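Local coordinates for carbamate kinase (Aeropyrum pernix, PDB 2E9Y), which probably acts as a carbamate kinase, moving a phosphoryl group between carbamoyl phosphate and ADP, with the amino acid kinase fold, at residues 14-19 / 56-61; 84-89 / 195-200; 99-102 / 107-110; 109-114 / 180-185; 280-285 / 293-298. All blocks are in the same frame, centred on the assembly; numbering follows the deposited sequence. Where two conformers were deposited one is given.

Contact 1 of 5, residues 14-19 / 56-61; sequences NAIAGP and GPQVGY
I16 meets the amide end of Q58 with one of its methyls, and it is worth following the isoleucine outward. Its CA-CB bond heads for helix 56-67, but the two branches at CB then part company. With chi1 at -52°, CG2 lies anti to the backbone N and does the touching: it sits 3.7 Å from the amide atom modelled as Q58 NE2, whose identity as nitrogen or oxygen is uncertain. CG1 leads the other way, past the backbone N side, and its CD1 meets I89; the isoleucine also packs on L93 and on V32 of helix 25-44. The glutamine chain, bent at its second torsion, crosses the isoleucine at about a right angle. A17 adds a second methyl, its CB standing 3.9 Å from the same Q58 NE2 position. W88 and I89 of helix 78-103 also pack on Q58.

Both segments follow parallel neighbouring strands of the main sheet, 6-10 and 48-52, at the strand ends where amino acid kinases generally have glycine-rich substrate loops; a place beside the active site is therefore likely. At the far end of 56-61, Y61 OH hydrogen-bonds P74 O of the second subunit.

No hydrogen bond is found between 14-19 and 56-61; what joins them is van der Waals contact of two methyls with the end of a buried amide.

Contact 2 of 5, residues 84-89 / 195-200; sequences MTQAWI and GGVPVV
Q86 reaches from helix 78-103 to the backbone of G196 and V197, at the point where the chain enters strand 197-201 of the open alpha/beta sheet that makes up the amino acid kinase fold. The glutamine goes out straight: CG is anti to the carbonyl carbon (chi1 -64°) and the rest is extended, so the amide is carried the full length of the chain toward the strand. Its NE2 arrives at the backbone, 3.6 Å from G196 CA and 3.8 Å from V197 N. V197 lies obliquely across this approach. Of its two methyls CG2, on the side of the backbone N, comes to 4.0 Å from Q86 NE2, while CG1 is turned well away from the amide.

G196 has a positive phi (102°), at which a CB would be jammed against the preceding carbonyl O; it is the CA itself that meets the amide. These approaches are van der Waals contacts; the polar work of Q86 is done with residues outside the two segments. Next to Q86 on the helix, A87 packs on A87 of the second subunit. On the strand, V197 packs on L91 of that subunit, so the contact borders on the dimer interface and through V197 takes part in it. T85 OG1 bonds to N55 ND2, which ties the same turn to the loop before helix 56-67.

Both halves of the buried amide are thus occupied: Q86 OE1 accepts from S115 N in strand 112-119, and Q86 NE2 donates to G193 O.

Contact 3 of 5, residues 99-102 / 107-110; sequences EELR and NVLV
L101 and V108 supply the apolar part of this contact, methyl to methyl. L101 CD1 lies 3.3 Å from V108 CG2, tighter than ordinary carbon-carbon packing, with the two side chains meeting at a slant. The valine is placed for it by a chi1 of -61°, which sets CG2 between the backbone N and the carbonyl carbon. Behind L101, A40 and L43 of helix 25-44 continue the apolar layer.

The second kind of contact pairs an aliphatic stem with an amide oxygen. R102 CG is 3.6 Å from N107 OD1. The two side chains cross at about a right angle, yet the guanidinium and amide planes are only 18° apart. The arginine's bend at chi3 takes its guanidinium back over its own helix, where E99 CA lies above one face, offset toward the rim; the asparagine is met by the stem alone.

Water makes the polar link. One molecule donates both to N107 OD1, at 2.8 Å, and to R102 O, at 3.2 Å, joining the end of helix 78-103 to the chain that turns back toward strand 112-119. On the outer face of the helix, E99 and E100 form salt bridges with R103, and E100 with R104; R102 packs on G205 of the second subunit.

With no direct hydrogen bond between the segments, the turn is closed by a close methyl pair against buried L101 and by a water that satisfies a helix-end carbonyl and an asparagine oxygen together.

Contact 4 of 5, residues 109-114 / 180-185; sequences LVPVVI and AEASAE
A182 is the hub here: its CB, on helix 176-185, is met by P111 and V113 of the chain at the start of strand 112-119. This is a helix lying on an alpha/beta sheet, just before it runs into strand 188-191, the parallel neighbour of 112-119. P111 CG comes to 3.9 Å from A182 CB, and V113 CG2 to 4.2 Å. The two residues, two apart along an extended chain, both turn toward the helix, and the alanine methyl bridges them, P111 CG and V113 CG2 being 5.2 Å apart. V113 presents CG2 because its CG1 is anti to the backbone N (chi1 -174°), which leaves CG2 on the N side.

The next layer is V189, on which P111, V113 and A182 all pack. Backbone hydrogen bonds between V190 and both P111 and V113, the proline taking part through its O, hold the extended chain beside strand 188-191. V113 also leans on L178 and I179, a turn earlier in the helix.

Further out, V112 faces the other way and packs on I114 of the second subunit, so the strand has helix 176-185 on one side and, on the other, helix 78-103 and the dimer partner. The helix end is tied down from two directions: S183 O accepts from R48 NH2, and where the chain leaves the helix S186 OG is hydrogen-bonded to L109 O.

Contact 5 of 5, residues 280-285 / 293-298; sequences EAAISF and AVIGSL
The F285 ring takes A293 at its CD2 atom, 3.9 Å from A293 CB. A chi1 of -178° sets the ring anti to the backbone N, and it reaches past the helix toward the start of strand 293-297. Residues beyond the two segments pack round it: S221, A224 and T225 of helix 216-226, L232 of the strand next door, and K291 of the connection.

A282, one turn back, fills the middle of the contact. Its CB lies 4.0 Å from A293 CB and 3.9 Å from I295 CD1. Its carbonyl, A282 O, is 3.8 Å from A293 CB, so the A293 methyl is met by A282 and F285 together. I295 has its CG1 beside the backbone N (chi1 -62°) and runs out extended beyond it, which lets CD1 reach the alanine. V294, between A293 and I295, points into the opposite side of the sheet, against V233 and L307.

Helix 275-289 and strand 293-297 follow one another through a short turn. The axes of helix segment 280-285 and the strand run almost antiparallel, at 162°, and 8.1 Å apart. The strand then lies parallel to 231-236 and antiparallel to 311-314, with the helix covering one face of this part of the amino acid kinase sheet.

Small alanines on both partners bring the backbones near, A282 CA and A293 CA being 5.4 Å apart; the contact is buried and mainly apolar, held by van der Waals contact without a hydrogen bond between the segments.

How the contacts relate
The five contacts are spread over one alpha/beta domain, the main sheet tying most of them together. Along the chain contact 1 closes first, contact 2 then encloses contacts 3 and 4, and contact 5 comes last. Helix 78-103 serves both contacts 2 and 3; contacts 3 and 4 share L109 and V110, their centres 13 Å apart. Contact 2 touches contact 1 (14 Å between centres) through I89 and contact 4 (16 Å) through Q86. Contacts 1 and 5 are 21 Å apart but meet where L298 packs on N14 and A15. Contacts 1 to 4 reach the second subunit, contact 1 through Y61; only contact 5 does not, so the packing round helix 78-103 belongs to fold and dimer alike.

Contact 1 of 5, residues 14-19 / 56-61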
# COMPACT_ATOMS: atom_id res chain seq x y z
N ASN A 14 0.16 5.83 19.53
CA ASN A 14 -0.71 6.95 19.89
C ASN A 14 -0.98 7.93 18.75
O ASN A 14 -1.88 8.77 18.84
CB ASN A 14 -0.13 7.71 21.09
CG ASN A 14 1.15 8.45 20.76
OD1 ASN A 14 2.12 7.87 20.28
ND2 ASN A 14 1.17 9.75 21.04
N ALA A 15 -0.21 7.83 17.68
CA ALA A 15 -0.39 8.72 16.54
C ALA A 15 -1.35 8.15 15.50
O ALA A 15 -1.90 8.90 14.69
CB ALA A 15 0.96 9.01 15.89
N ILE A 16 -1.56 6.84 15.55
CA ILE A 16 -2.40 6.16 14.56
C ILE A 16 -3.75 5.60 15.02
O ILE A 16 -4.72 5.62 14.26
CB ILE A 16 -1.62 5.01 13.90
CG1 ILE A 16 -0.27 5.53 13.38
CG2 ILE A 16 -2.42 4.40 12.76
CD1 ILE A 16 -0.39 6.67 12.40
N ALA A 17 -3.82 5.09 16.25
CA ALA A 17 -4.96 4.34 16.75
C ALA A 17 -5.50 4.97 18.03
O ALA A 17 -4.84 5.75 18.71
CB ALA A 17 -4.50 2.91 17.02
N GLY A 18 -6.76 4.64 18.34
CA GLY A 18 -7.37 5.21 19.53
C GLY A 18 -6.92 4.48 20.79
O GLY A 18 -6.26 3.45 20.75
N PRO A 19 -7.24 5.09 21.94
CA PRO A 19 -7.00 4.45 23.22
C PRO A 19 -7.62 3.05 23.24
O PRO A 19 -8.75 2.85 22.83
CB PRO A 19 -7.64 5.31 24.30
CG PRO A 19 -7.94 6.68 23.70
CD PRO A 19 -7.86 6.39 22.13
N GLY A 56 1.49 -2.50 14.77
CA GLY A 56 1.08 -3.61 15.62
C GLY A 56 -0.39 -4.02 15.60
O GLY A 56 -0.73 -5.13 15.18
N PRO A 57 -1.29 -3.15 16.07
CA PRO A 57 -2.72 -3.46 16.09
C PRO A 57 -3.29 -3.72 14.70
O PRO A 57 -4.15 -4.59 14.52
CB PRO A 57 -3.34 -2.22 16.73
CG PRO A 57 -2.23 -1.67 17.58
CD PRO A 57 -1.03 -1.84 16.69
N GLN A 58 -2.80 -2.97 13.72
CA GLN A 58 -3.27 -3.09 12.35
C GLN A 58 -2.91 -4.41 11.68
O GLN A 58 -3.77 -5.06 11.08
CB GLN A 58 -2.74 -1.92 11.51
CG GLN A 58 -3.25 -0.55 11.96
CD GLN A 58 -2.53 -0.00 13.19
OE1 GLN A 58 -1.44 -0.47 13.54
NE2 GLN A 58 -3.14 0.97 13.86
N VAL A 59 -1.64 -4.82 11.77
CA VAL A 59 -1.24 -6.07 11.16
C VAL A 59 -1.88 -7.23 11.93
O VAL A 59 -2.20 -8.28 11.35
CB VAL A 59 0.32 -6.19 11.09
CG1 VAL A 59 0.89 -6.57 12.45
CG2 VAL A 59 0.71 -7.19 10.02
N GLY A 60 -2.11 -7.03 13.22
CA GLY A 60 -2.75 -8.07 14.01
C GLY A 60 -4.19 -8.25 13.57
O GLY A 60 -4.68 -9.38 13.45
N TYR A 61 -4.86 -7.13 13.32
CA TYR A 61 -6.25 -7.14 12.86
C TYR A 61 -6.36 -7.90 11.54
O TYR A 61 -7.23 -8.75 11.38
CB TYR A 61 -6.75 -5.70 12.67
CG TYR A 61 -8.06 -5.58 11.93
CD1 TYR A 61 -9.27 -5.87 12.56
CD2 TYR A 61 -8.10 -5.17 10.60
CE1 TYR A 61 -10.49 -5.76 11.87
CE2 TYR A 61 -9.30 -5.06 9.90
CZ TYR A 61 -10.49 -5.35 10.55
OH TYR A 61 -11.68 -5.22 9.86

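Contact 2 of 5, residues 84-89 / 195-200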
# COMPACT_ATOMS: atom_id res chain seq x y z
N MET A 84 0.08 -4.22 3.27
CA MET A 84 -1.25 -3.65 3.37
C MET A 84 -1.31 -2.54 4.41
O MET A 84 -1.90 -1.48 4.20
CB MET A 84 -2.22 -4.77 3.75
CG MET A 84 -2.58 -5.67 2.56
SD MET A 84 -3.82 -6.90 2.99
CE MET A 84 -3.68 -7.92 1.51
N THR A 85 -0.70 -2.77 5.57
CA THR A 85 -0.73 -1.75 6.62
C THR A 85 0.02 -0.48 6.22
O THR A 85 -0.27 0.60 6.73
CB THR A 85 -0.16 -2.26 7.99
OG1 THR A 85 1.25 -2.54 7.87
CG2 THR A 85 -0.89 -3.51 8.43
N GLN A 86 0.99 -0.60 5.32
CA GLN A 86 1.72 0.59 4.90
C GLN A 86 0.78 1.50 4.10
O GLN A 86 0.84 2.72 4.22
CB GLN A 86 2.96 0.23 4.05
CG GLN A 86 4.02 -0.55 4.82
CD GLN A 86 5.32 -0.75 4.04
OE1 GLN A 86 5.35 -0.64 2.82
NE2 GLN A 86 6.40 -1.07 4.76
N ALA A 87 -0.10 0.90 3.30
CA ALA A 87 -1.04 1.70 2.52
C ALA A 87 -2.19 2.19 3.40
O ALA A 87 -2.65 3.33 3.26
CB ALA A 87 -1.60 0.86 1.37
N TRP A 88 -2.64 1.34 4.31
CA TRP A 88 -3.73 1.67 5.23
C TRP A 88 -3.34 2.86 6.12
O TRP A 88 -3.95 3.93 6.03
CB TRP A 88 -4.06 0.42 6.06
CG TRP A 88 -5.03 0.57 7.21
CD1 TRP A 88 -5.74 1.69 7.57
CD2 TRP A 88 -5.36 -0.44 8.16
NE1 TRP A 88 -6.49 1.42 8.70
CE2 TRP A 88 -6.28 0.12 9.08
CE3 TRP A 88 -4.98 -1.78 8.33
CZ2 TRP A 88 -6.81 -0.61 10.15
CZ3 TRP A 88 -5.50 -2.50 9.40
CH2 TRP A 88 -6.41 -1.91 10.29
N ILE A 89 -2.31 2.68 6.93
CA ILE A 89 -1.87 3.75 7.83
C ILE A 89 -1.26 4.92 7.05
O ILE A 89 -1.50 6.09 7.37
CB ILE A 89 -0.85 3.21 8.86
CG1 ILE A 89 -1.49 2.09 9.68
CG2 ILE A 89 -0.41 4.32 9.80
CD1 ILE A 89 -0.49 1.28 10.51
N GLY A 195 7.84 -0.82 10.22
CA GLY A 195 9.23 -1.27 10.31
C GLY A 195 9.74 -1.81 8.96
O GLY A 195 10.89 -2.18 8.80
N GLY A 196 8.80 -1.90 8.00
CA GLY A 196 9.19 -2.33 6.66
C GLY A 196 8.82 -3.80 6.39
O GLY A 196 8.63 -4.60 7.31
N VAL A 197 8.70 -4.13 5.09
CA VAL A 197 8.53 -5.53 4.68
C VAL A 197 9.88 -6.27 4.63
O VAL A 197 10.77 -5.94 3.85
CB VAL A 197 7.89 -5.51 3.29
CG1 VAL A 197 7.73 -6.93 2.76
CG2 VAL A 197 6.53 -4.84 3.36
N PRO A 198 10.07 -7.28 5.50
CA PRO A 198 11.32 -8.02 5.54
C PRO A 198 11.53 -8.90 4.34
O PRO A 198 10.68 -9.69 3.93
CB PRO A 198 11.31 -8.95 6.74
CG PRO A 198 10.09 -8.62 7.57
CD PRO A 198 9.18 -7.79 6.54
N VAL A 199 12.72 -8.75 3.80
CA VAL A 199 13.17 -9.66 2.79
C VAL A 199 14.58 -10.13 3.11
O VAL A 199 15.30 -9.52 3.90
CB VAL A 199 13.18 -8.89 1.47
CG1 VAL A 199 11.76 -8.43 1.14
CG2 VAL A 199 14.07 -7.67 1.60
N VAL A 200 14.93 -11.30 2.54
CA VAL A 200 16.30 -11.81 2.69
C VAL A 200 16.92 -12.02 1.32
O VAL A 200 16.24 -12.23 0.32
CB VAL A 200 16.23 -13.16 3.44
CG1 VAL A 200 15.71 -12.95 4.86
CG2 VAL A 200 15.32 -14.12 2.70

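Contact 3 of 5, residues 99-102 / 107-110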
# COMPACT_ATOMS: atom_id res chain seq x y z
N GLU A 99 -4.33 17.69 4.07
CA GLU A 99 -5.48 18.54 4.38
C GLU A 99 -5.08 19.66 5.34
O GLU A 99 -5.49 20.81 5.17
CB GLU A 99 -6.59 17.71 5.00
CG GLU A 99 -7.85 18.49 5.32
CD GLU A 99 -8.94 17.61 5.90
OE1 GLU A 99 -9.29 16.59 5.26
OE2 GLU A 99 -9.43 17.92 7.01
N GLU A 100 -4.27 19.32 6.34
CA GLU A 100 -3.82 20.30 7.32
C GLU A 100 -2.94 21.36 6.68
O GLU A 100 -3.14 22.56 6.90
CB GLU A 100 -3.07 19.61 8.46
CG GLU A 100 -2.61 20.55 9.57
CD GLU A 100 -3.75 21.37 10.15
OE1 GLU A 100 -4.81 20.79 10.45
OE2 GLU A 100 -3.57 22.60 10.31
N LEU A 101 -1.96 20.93 5.90
CA LEU A 101 -1.05 21.86 5.24
C LEU A 101 -1.82 22.79 4.31
O LEU A 101 -1.50 23.97 4.19
CB LEU A 101 0.03 21.09 4.47
CG LEU A 101 0.96 20.24 5.34
CD1 LEU A 101 1.85 19.38 4.46
CD2 LEU A 101 1.79 21.15 6.22
N ARG A 102 -2.84 22.24 3.66
CA ARG A 102 -3.67 23.00 2.74
C ARG A 102 -4.43 24.07 3.51
O ARG A 102 -4.54 25.22 3.08
CB ARG A 102 -4.66 22.06 2.05
CG ARG A 102 -5.54 22.69 0.99
CD ARG A 102 -6.62 21.71 0.61
NE ARG A 102 -6.05 20.39 0.36
CZ ARG A 102 -6.62 19.24 0.71
NH1 ARG A 102 -7.80 19.25 1.32
NH2 ARG A 102 -6.02 18.09 0.45
N ASN A 107 0.12 23.92 -0.33
CA ASN A 107 -0.40 22.86 -1.19
C ASN A 107 0.71 21.91 -1.61
O ASN A 107 1.44 22.16 -2.57
CB ASN A 107 -1.07 23.47 -2.43
CG ASN A 107 -2.24 24.37 -2.07
OD1 ASN A 107 -3.14 23.97 -1.32
ND2 ASN A 107 -2.24 25.59 -2.59
N VAL A 108 0.84 20.81 -0.88
CA VAL A 108 1.85 19.80 -1.16
C VAL A 108 1.27 18.40 -1.06
O VAL A 108 0.34 18.16 -0.30
CB VAL A 108 3.04 19.91 -0.18
CG1 VAL A 108 3.70 21.27 -0.29
CG2 VAL A 108 2.56 19.66 1.24
N LEU A 109 1.82 17.48 -1.85
CA LEU A 109 1.36 16.10 -1.82
C LEU A 109 2.35 15.30 -0.99
O LEU A 109 3.56 15.51 -1.08
CB LEU A 109 1.26 15.54 -3.25
CG LEU A 109 0.12 16.10 -4.12
CD1 LEU A 109 0.20 15.51 -5.52
CD2 LEU A 109 -1.22 15.76 -3.49
N VAL A 110 1.83 14.40 -0.17
CA VAL A 110 2.65 13.56 0.69
C VAL A 110 2.71 12.14 0.16
O VAL A 110 1.71 11.43 0.17
CB VAL A 110 2.08 13.52 2.12
CG1 VAL A 110 2.87 12.54 2.98
CG2 VAL A 110 2.10 14.91 2.72
O HOH W 1 -4.17 26.13 0.05

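Contact 4 of 5, residues 109-114 / 180-185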
# COMPACT_ATOMS: atom_id res chain seq x y z
N LEU A 109 1.82 17.48 -1.85
CA LEU A 109 1.36 16.10 -1.82
C LEU A 109 2.35 15.30 -0.99
O LEU A 109 3.56 15.51 -1.08
CB LEU A 109 1.26 15.54 -3.25
CG LEU A 109 0.12 16.10 -4.12
CD1 LEU A 109 0.20 15.51 -5.52
CD2 LEU A 109 -1.22 15.76 -3.49
N VAL A 110 1.83 14.40 -0.17
CA VAL A 110 2.65 13.56 0.69
C VAL A 110 2.71 12.14 0.16
O VAL A 110 1.71 11.43 0.17
CB VAL A 110 2.08 13.52 2.12
CG1 VAL A 110 2.87 12.54 2.98
CG2 VAL A 110 2.10 14.91 2.72
N PRO A 111 3.88 11.71 -0.33
CA PRO A 111 3.97 10.34 -0.85
C PRO A 111 4.07 9.30 0.26
O PRO A 111 4.54 9.61 1.36
CB PRO A 111 5.24 10.38 -1.69
CG PRO A 111 6.11 11.32 -0.88
CD PRO A 111 5.14 12.44 -0.53
N VAL A 112 3.62 8.09 -0.04
CA VAL A 112 3.71 6.96 0.89
C VAL A 112 4.59 5.96 0.15
O VAL A 112 4.22 5.47 -0.92
CB VAL A 112 2.33 6.33 1.18
CG1 VAL A 112 2.49 5.07 2.02
CG2 VAL A 112 1.45 7.32 1.93
N VAL A 113 5.77 5.67 0.69
CA VAL A 113 6.67 4.75 0.01
C VAL A 113 6.55 3.33 0.54
O VAL A 113 6.78 3.08 1.73
CB VAL A 113 8.14 5.20 0.15
CG1 VAL A 113 9.05 4.30 -0.69
CG2 VAL A 113 8.29 6.66 -0.28
N ILE A 114 6.17 2.40 -0.33
CA ILE A 114 6.12 1.01 0.08
C ILE A 114 7.56 0.57 0.27
O ILE A 114 8.38 0.73 -0.60
CB ILE A 114 5.46 0.17 -1.02
CG1 ILE A 114 4.00 0.60 -1.28
CG2 ILE A 114 5.45 -1.31 -0.64
CD1 ILE A 114 3.15 0.65 -0.01
N ALA A 180 14.70 8.59 -0.51
CA ALA A 180 15.53 9.78 -0.69
C ALA A 180 14.98 10.66 -1.82
O ALA A 180 14.92 11.88 -1.70
CB ALA A 180 16.97 9.39 -0.98
N GLU A 181 14.58 10.02 -2.91
CA GLU A 181 14.03 10.75 -4.05
C GLU A 181 12.74 11.46 -3.65
O GLU A 181 12.51 12.61 -4.01
CB GLU A 181 13.77 9.79 -5.20
CG GLU A 181 15.04 9.32 -5.90
CD GLU A 181 14.82 8.09 -6.76
OE1 GLU A 181 13.68 7.87 -7.21
OE2 GLU A 181 15.79 7.34 -6.98
N ALA A 182 11.89 10.76 -2.89
CA ALA A 182 10.63 11.33 -2.45
C ALA A 182 10.89 12.54 -1.56
O ALA A 182 10.18 13.54 -1.64
CB ALA A 182 9.82 10.29 -1.68
N SER A 183 11.91 12.43 -0.71
CA SER A 183 12.27 13.50 0.22
C SER A 183 12.77 14.74 -0.51
O SER A 183 12.57 15.87 -0.06
CB SER A 183 13.34 13.01 1.20
OG SER A 183 13.52 13.93 2.25
N ALA A 184 13.44 14.53 -1.64
CA ALA A 184 13.95 15.64 -2.42
C ALA A 184 12.78 16.42 -3.02
O ALA A 184 12.87 17.63 -3.21
CB ALA A 184 14.86 15.12 -3.53
N GLU A 185 11.69 15.72 -3.29
CA GLU A 185 10.51 16.35 -3.89
C GLU A 185 9.46 16.87 -2.91
O GLU A 185 8.68 17.75 -3.26
CB GLU A 185 9.85 15.37 -4.86
CG GLU A 185 10.69 15.03 -6.08
CD GLU A 185 10.96 16.24 -6.96
OE1 GLU A 185 9.98 16.88 -7.41
OE2 GLU A 185 12.14 16.57 -7.18

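Contact 5 of 5, residues 280-285 / 293-298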
# COMPACT_ATOMS: atom_id res chain seq x y z
N GLU A 280 17.99 1.73 22.15
CA GLU A 280 18.96 1.04 21.31
C GLU A 280 19.07 1.77 19.97
O GLU A 280 20.17 2.00 19.46
CB GLU A 280 18.53 -0.41 21.06
CG GLU A 280 19.61 -1.25 20.38
CD GLU A 280 19.10 -2.60 19.92
OE1 GLU A 280 18.35 -3.25 20.67
OE2 GLU A 280 19.47 -3.02 18.81
N ALA A 281 17.92 2.14 19.41
CA ALA A 281 17.85 2.84 18.13
C ALA A 281 18.56 4.19 18.21
O ALA A 281 19.35 4.54 17.33
CB ALA A 281 16.39 3.05 17.73
N ALA A 282 18.28 4.95 19.26
CA ALA A 282 18.90 6.26 19.44
C ALA A 282 20.42 6.13 19.55
O ALA A 282 21.16 6.87 18.90
CB ALA A 282 18.35 6.93 20.70
N ILE A 283 20.88 5.18 20.35
CA ILE A 283 22.32 4.96 20.53
C ILE A 283 22.98 4.59 19.20
O ILE A 283 24.03 5.13 18.86
CB ILE A 283 22.60 3.82 21.54
CG1 ILE A 283 22.18 4.27 22.94
CG2 ILE A 283 24.06 3.44 21.50
CD1 ILE A 283 22.24 3.17 23.99
N SER A 284 22.35 3.69 18.45
CA SER A 284 22.90 3.27 17.16
C SER A 284 23.09 4.45 16.22
O SER A 284 24.10 4.54 15.52
CB SER A 284 21.99 2.22 16.52
OG SER A 284 22.49 1.81 15.26
N PHE A 285 22.11 5.35 16.19
CA PHE A 285 22.18 6.51 15.32
C PHE A 285 23.38 7.37 15.69
O PHE A 285 24.16 7.78 14.83
CB PHE A 285 20.90 7.34 15.43
CG PHE A 285 20.88 8.54 14.52
CD1 PHE A 285 20.76 8.38 13.15
CD2 PHE A 285 21.02 9.82 15.04
CE1 PHE A 285 20.77 9.47 12.29
CE2 PHE A 285 21.02 10.93 14.19
CZ PHE A 285 20.90 10.76 12.82
N ALA A 293 20.35 12.25 18.69
CA ALA A 293 19.07 11.61 18.46
C ALA A 293 18.24 12.04 19.66
O ALA A 293 18.78 12.31 20.72
CB ALA A 293 19.22 10.09 18.45
N VAL A 294 16.92 12.14 19.49
CA VAL A 294 16.09 12.56 20.61
C VAL A 294 14.84 11.69 20.74
O VAL A 294 14.24 11.28 19.74
CB VAL A 294 15.70 14.05 20.47
CG1 VAL A 294 14.92 14.27 19.17
CG2 VAL A 294 14.89 14.49 21.68
N ILE A 295 14.48 11.39 21.98
CA ILE A 295 13.30 10.58 22.28
C ILE A 295 12.38 11.43 23.13
O ILE A 295 12.76 11.88 24.22
CB ILE A 295 13.68 9.30 23.05
CG1 ILE A 295 14.60 8.43 22.19
CG2 ILE A 295 12.42 8.53 23.43
CD1 ILE A 295 15.21 7.25 22.93
N GLY A 296 11.16 11.66 22.65
CA GLY A 296 10.23 12.47 23.41
C GLY A 296 8.77 12.17 23.16
O GLY A 296 8.42 11.17 22.52
N SER A 297 7.91 13.05 23.66
CA SER A 297 6.47 12.93 23.54
C SER A 297 5.93 13.50 22.23
O SER A 297 6.41 14.52 21.75
CB SER A 297 5.81 13.65 24.73
OG SER A 297 4.40 13.61 24.65
N LEU A 298 4.93 12.83 21.66
CA LEU A 298 4.32 13.29 20.42
C LEU A 298 3.75 14.68 20.65
O LEU A 298 3.87 15.56 19.80
CB LEU A 298 3.19 12.34 19.99
CG LEU A 298 2.26 12.81 18.85
CD1 LEU A 298 3.06 13.03 17.58
CD2 LEU A 298 1.17 11.77 18.63